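Local atomic coordinates of hypothetical protein (Shewanella oneidensis, PDB entry 2OOJ), a protein that is of unknown function but belongs to the DUF3224 family of the AOC barrel clan and forms a dimer of all-beta subunits. Residues K59-V71 against F81-N94. Sequence-based numbering, arbitrary orientation.
Sequences KGSAGYVAIEQVV and FVLQHFGIMTDGQN
Glu68 and Tyr64 hold the edge of the His85 ring and Ala66 covers one face, on the inner face of two neighbouring antiparallel strands, 62-71 and 81-90, in the curled sheet of an AOC-barrel-like fold. Nine bridges run unbroken from Ala62–Met89 to Val70–Phe81. The tight part is the middle of that inner face. His85 NE2 donates to the anti lone pair of Glu68 OE2 at 2.7 Å; OE2 lies in the ring plane, and the carboxylate is turned only 19° from the imidazole. Tyr64 OH hydrogen-bonds to His85 ND1 at 3.2 Å. Lys37 also forms a salt bridge to Glu68 OE2 and Ser47 bonds OE1, so both oxygens of this buried carboxylate have polar partners. With CG set between its backbone N and carbonyl carbon (chi1 87°), Tyr64 lays its ring over Gly87, where no side chain obstructs it. Further along, Val70 CB sits over the face of Phe81, 4.0 Å from the ring centroid. The reverse face, with Val65, Gln84 and Phe86, packs against the second subunit. Toward Gly60 and the type I' turn from Thr90 to Gln93 the contact loosens and opens to solvent: a water there bridges Lys59 O, Asp91 N and Ser61 OG, which also hydrogen-bonds His103 of the second subunit, and the end is closed by a 2.9 Å bond from Gly92 N to Gly60 O.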
loop_
_atom_site.group_PDB
_atom_site.type_symbol
_atom_site.label_atom_id
_atom_site.label_comp_id
_atom_site.label_asym_id
_atom_site.label_seq_id
_atom_site.Cartn_x
_atom_site.Cartn_y
_atom_site.Cartn_z
ATOM N N LYS B 59 5.324 7.174 -19.039
ATOM C CA LYS B 59 3.876 7.201 -19.137
ATOM C C LYS B 59 3.291 5.829 -18.901
ATOM O O LYS B 59 3.696 4.851 -19.520
ATOM C CB LYS B 59 3.428 7.706 -20.526
ATOM C CG LYS B 59 3.457 9.205 -20.650
ATOM C CD LYS B 59 2.395 9.827 -19.804
ATOM C CE LYS B 59 2.277 11.294 -20.068
ATOM N NZ LYS B 59 1.379 11.900 -19.032
ATOM N N GLY B 60 2.311 5.787 -18.018
ATOM C CA GLY B 60 1.562 4.589 -17.760
ATOM C C GLY B 60 2.194 3.679 -16.720
ATOM O O GLY B 60 1.707 2.563 -16.521
ATOM N N SER B 61 3.274 4.141 -16.085
ATOM C CA SER B 61 3.968 3.354 -15.037
ATOM C C SER B 61 3.953 4.134 -13.736
ATOM O O SER B 61 4.468 5.245 -13.657
ATOM C CB SER B 61 5.406 2.993 -15.451
ATOM O OG SER B 61 5.391 1.979 -16.436
ATOM N N ALA B 62 3.338 3.552 -12.703
ATOM C CA ALA B 62 3.227 4.211 -11.428
ATOM C C ALA B 62 2.821 3.148 -10.382
ATOM O O ALA B 62 2.477 2.021 -10.732
ATOM C CB ALA B 62 2.184 5.290 -11.490
ATOM N N GLY B 63 2.854 3.540 -9.125
ATOM C CA GLY B 63 2.323 2.672 -8.047
ATOM C C GLY B 63 1.586 3.521 -7.066
ATOM O O GLY B 63 1.854 4.720 -6.985
ATOM N N TYR B 64 0.597 2.937 -6.375
ATOM C CA TYR B 64 0.018 3.609 -5.240
ATOM C C TYR B 64 -0.407 2.561 -4.183
ATOM O O TYR B 64 -0.571 1.373 -4.489
ATOM C CB TYR B 64 -1.155 4.463 -5.685
ATOM C CG TYR B 64 -2.490 3.769 -5.751
ATOM C CD1 TYR B 64 -2.910 3.090 -6.878
ATOM C CD2 TYR B 64 -3.344 3.823 -4.665
ATOM C CE1 TYR B 64 -4.179 2.449 -6.896
ATOM C CE2 TYR B 64 -4.566 3.207 -4.666
ATOM C CZ TYR B 64 -4.989 2.524 -5.779
ATOM O OH TYR B 64 -6.256 1.924 -5.724
ATOM N N VAL B 65 -0.530 3.037 -2.968
ATOM C CA VAL B 65 -1.066 2.273 -1.817
ATOM C C VAL B 65 -1.994 3.234 -1.062
ATOM O O VAL B 65 -1.900 4.448 -1.259
ATOM C CB VAL B 65 0.038 1.734 -0.913
ATOM C CG1 VAL B 65 0.975 0.847 -1.664
ATOM C CG2 VAL B 65 0.837 2.828 -0.178
ATOM N N ALA B 66 -2.905 2.689 -0.264
ATOM C CA ALA B 66 -3.852 3.480 0.507
ATOM C C ALA B 66 -4.430 2.585 1.591
ATOM O O ALA B 66 -4.464 1.384 1.411
ATOM C CB ALA B 66 -4.959 3.987 -0.403
ATOM N N ILE B 67 -4.893 3.205 2.678
ATOM C CA ILE B 67 -5.695 2.594 3.732
ATOM C C ILE B 67 -6.809 3.565 4.032
ATOM O O ILE B 67 -6.578 4.759 4.208
ATOM C CB ILE B 67 -4.856 2.337 5.015
ATOM C CG1 ILE B 67 -3.869 1.187 4.720
ATOM C CG2 ILE B 67 -5.708 1.978 6.221
ATOM C CD1 ILE B 67 -3.035 0.764 5.904
ATOM N N GLU B 68 -8.027 3.048 4.055
ATOM C CA GLU B 68 -9.187 3.838 4.344
ATOM C C GLU B 68 -10.080 3.108 5.329
ATOM O O GLU B 68 -10.226 1.916 5.261
ATOM C CB GLU B 68 -9.964 4.198 3.076
ATOM C CG GLU B 68 -10.500 3.045 2.315
ATOM C CD GLU B 68 -11.200 3.423 0.997
ATOM O OE1 GLU B 68 -12.167 4.203 1.024
ATOM O OE2 GLU B 68 -10.818 2.887 -0.067
ATOM N N GLN B 69 -10.677 3.883 6.223
ATOM C CA GLN B 69 -11.709 3.422 7.140
ATOM C C GLN B 69 -13.087 3.754 6.551
ATOM O O GLN B 69 -13.420 4.946 6.302
ATOM C CB GLN B 69 -11.519 4.137 8.478
ATOM C CG GLN B 69 -12.547 3.834 9.567
ATOM C CD GLN B 69 -12.475 2.480 10.124
ATOM O OE1 GLN B 69 -11.636 2.197 10.986
ATOM N NE2 GLN B 69 -13.391 1.603 9.680
ATOM N N VAL B 70 -13.859 2.702 6.338
ATOM C CA VAL B 70 -15.224 2.769 5.831
ATOM C C VAL B 70 -16.227 2.622 6.972
ATOM O O VAL B 70 -16.079 1.763 7.890
ATOM C CB VAL B 70 -15.472 1.671 4.782
ATOM C CG1 VAL B 70 -16.856 1.828 4.135
ATOM C CG2 VAL B 70 -14.327 1.702 3.707
ATOM N N VAL B 71 -17.265 3.456 6.903
ATOM C CA VAL B 71 -18.359 3.422 7.876
ATOM C C VAL B 71 -19.672 3.574 7.137
ATOM O O VAL B 71 -19.860 4.504 6.348
ATOM C CB VAL B 71 -18.216 4.558 8.928
ATOM C CG1 VAL B 71 -19.271 4.429 9.989
ATOM C CG2 VAL B 71 -16.848 4.527 9.538
ATOM N N PHE B 81 -15.370 -1.128 8.352
ATOM C CA PHE B 81 -14.227 -1.967 8.055
ATOM C C PHE B 81 -13.148 -1.100 7.422
ATOM O O PHE B 81 -13.403 0.057 7.041
ATOM C CB PHE B 81 -14.642 -3.128 7.137
ATOM C CG PHE B 81 -15.346 -2.691 5.896
ATOM C CD1 PHE B 81 -16.707 -2.469 5.899
ATOM C CD2 PHE B 81 -14.637 -2.502 4.715
ATOM C CE1 PHE B 81 -17.364 -2.050 4.744
ATOM C CE2 PHE B 81 -15.278 -2.113 3.567
ATOM C CZ PHE B 81 -16.653 -1.877 3.587
ATOM N N VAL B 82 -11.955 -1.675 7.295
ATOM C CA VAL B 82 -10.838 -1.003 6.613
ATOM C C VAL B 82 -10.545 -1.657 5.281
ATOM O O VAL B 82 -10.479 -2.874 5.195
ATOM C CB VAL B 82 -9.556 -0.999 7.490
ATOM C CG1 VAL B 82 -8.266 -0.487 6.697
ATOM C CG2 VAL B 82 -9.808 -0.114 8.724
ATOM N N LEU B 83 -10.341 -0.820 4.259
ATOM C CA LEU B 83 -9.856 -1.262 2.964
ATOM C C LEU B 83 -8.385 -0.871 2.748
ATOM O O LEU B 83 -7.984 0.216 3.099
ATOM C CB LEU B 83 -10.709 -0.675 1.852
ATOM C CG LEU B 83 -12.124 -1.215 1.618
ATOM C CD1 LEU B 83 -12.901 -0.287 0.695
ATOM C CD2 LEU B 83 -12.024 -2.629 1.048
ATOM N N GLN B 84 -7.613 -1.791 2.165
ATOM C CA GLN B 84 -6.175 -1.636 1.940
ATOM C C GLN B 84 -5.886 -1.900 0.513
ATOM O O GLN B 84 -6.302 -2.946 -0.010
ATOM C CB GLN B 84 -5.388 -2.592 2.840
ATOM C CG GLN B 84 -3.836 -2.353 2.798
ATOM C CD GLN B 84 -3.123 -3.094 3.906
ATOM O OE1 GLN B 84 -3.373 -2.844 5.087
ATOM N NE2 GLN B 84 -2.199 -3.973 3.540
ATOM N N HIS B 85 -5.253 -0.914 -0.140
ATOM C CA HIS B 85 -4.991 -0.918 -1.565
ATOM C C HIS B 85 -3.499 -1.050 -1.913
ATOM O O HIS B 85 -2.633 -0.414 -1.318
ATOM C CB HIS B 85 -5.401 0.417 -2.230
ATOM C CG HIS B 85 -6.764 0.931 -1.883
ATOM N ND1 HIS B 85 -7.610 1.426 -2.850
ATOM C CD2 HIS B 85 -7.391 1.129 -0.698
ATOM C CE1 HIS B 85 -8.703 1.899 -2.273
ATOM N NE2 HIS B 85 -8.604 1.712 -0.968
ATOM N N PHE B 86 -3.211 -1.802 -2.966
ATOM C CA PHE B 86 -1.888 -1.842 -3.520
ATOM C C PHE B 86 -2.095 -1.940 -5.007
ATOM O O PHE B 86 -2.666 -2.916 -5.475
ATOM C CB PHE B 86 -1.167 -3.064 -3.007
ATOM C CG PHE B 86 0.209 -3.299 -3.582
ATOM C CD1 PHE B 86 0.373 -3.937 -4.794
ATOM C CD2 PHE B 86 1.330 -2.996 -2.827
ATOM C CE1 PHE B 86 1.653 -4.221 -5.285
ATOM C CE2 PHE B 86 2.620 -3.282 -3.288
ATOM C CZ PHE B 86 2.776 -3.884 -4.531
ATOM N N GLY B 87 -1.663 -0.908 -5.728
ATOM C CA GLY B 87 -1.848 -0.816 -7.173
ATOM C C GLY B 87 -0.513 -0.562 -7.833
ATOM O O GLY B 87 0.258 0.280 -7.386
ATOM N N ILE B 88 -0.218 -1.350 -8.849
ATOM C CA ILE B 88 0.948 -1.206 -9.710
ATOM C C ILE B 88 0.466 -1.117 -11.160
ATOM O O ILE B 88 -0.176 -2.030 -11.666
ATOM C CB ILE B 88 1.897 -2.416 -9.584
ATOM C CG1 ILE B 88 2.516 -2.487 -8.197
ATOM C CG2 ILE B 88 3.068 -2.310 -10.579
ATOM C CD1 ILE B 88 3.641 -1.485 -7.969
HETATM N N MSE B 89 0.792 -0.017 -11.827
HETATM C CA MSE B 89 0.404 0.219 -13.195
HETATM C C MSE B 89 1.632 0.108 -14.109
HETATM O O MSE B 89 2.710 0.649 -13.812
HETATM C CB MSE B 89 -0.182 1.618 -13.298
HETATM C CG MSE B 89 -0.897 1.880 -14.572
HETATM SE SE MSE B 89 -1.342 3.729 -14.652
HETATM C CE MSE B 89 -2.395 3.962 -12.889
ATOM N N THR B 90 1.489 -0.629 -15.201
ATOM C CA THR B 90 2.500 -0.627 -16.239
ATOM C C THR B 90 1.745 -0.501 -17.555
ATOM O O THR B 90 0.700 -1.114 -17.700
ATOM C CB THR B 90 3.297 -1.918 -16.250
ATOM O OG1 THR B 90 3.446 -2.400 -14.909
ATOM C CG2 THR B 90 4.648 -1.681 -16.838
ATOM N N ASP B 91 2.267 0.309 -18.479
ATOM C CA ASP B 91 1.623 0.575 -19.768
ATOM C C ASP B 91 0.176 1.078 -19.640
ATOM O O ASP B 91 -0.644 0.884 -20.538
ATOM C CB ASP B 91 1.623 -0.681 -20.650
ATOM C CG ASP B 91 2.982 -1.348 -20.738
ATOM O OD1 ASP B 91 4.018 -0.643 -20.762
ATOM O OD2 ASP B 91 3.003 -2.593 -20.787
ATOM N N GLY B 92 -0.154 1.707 -18.527
ATOM C CA GLY B 92 -1.477 2.248 -18.365
ATOM C C GLY B 92 -2.454 1.273 -17.764
ATOM O O GLY B 92 -3.617 1.635 -17.485
ATOM N N GLN B 93 -1.983 0.056 -17.501
ATOM C CA GLN B 93 -2.865 -0.965 -16.951
ATOM C C GLN B 93 -2.620 -1.146 -15.484
ATOM O O GLN B 93 -1.593 -1.708 -15.114
ATOM C CB GLN B 93 -2.653 -2.314 -17.626
ATOM C CG GLN B 93 -3.417 -3.437 -16.855
ATOM C CD GLN B 93 -3.734 -4.631 -17.688
ATOM O OE1 GLN B 93 -4.587 -4.572 -18.565
ATOM N NE2 GLN B 93 -3.052 -5.741 -17.414
ATOM N N ASN B 94 -3.557 -0.711 -14.644
ATOM C CA ASN B 94 -3.386 -0.862 -13.199
ATOM C C ASN B 94 -3.734 -2.254 -12.749
ATOM O O ASN B 94 -4.799 -2.749 -13.067
ATOM C CB ASN B 94 -4.234 0.145 -12.398
ATOM C CG ASN B 94 -3.861 0.154 -10.893
ATOM O OD1 ASN B 94 -2.815 -0.367 -10.499
ATOM N ND2 ASN B 94 -4.724 0.743 -10.062
HETATM O O HOH W 1 4.297 2.276 -19.000
#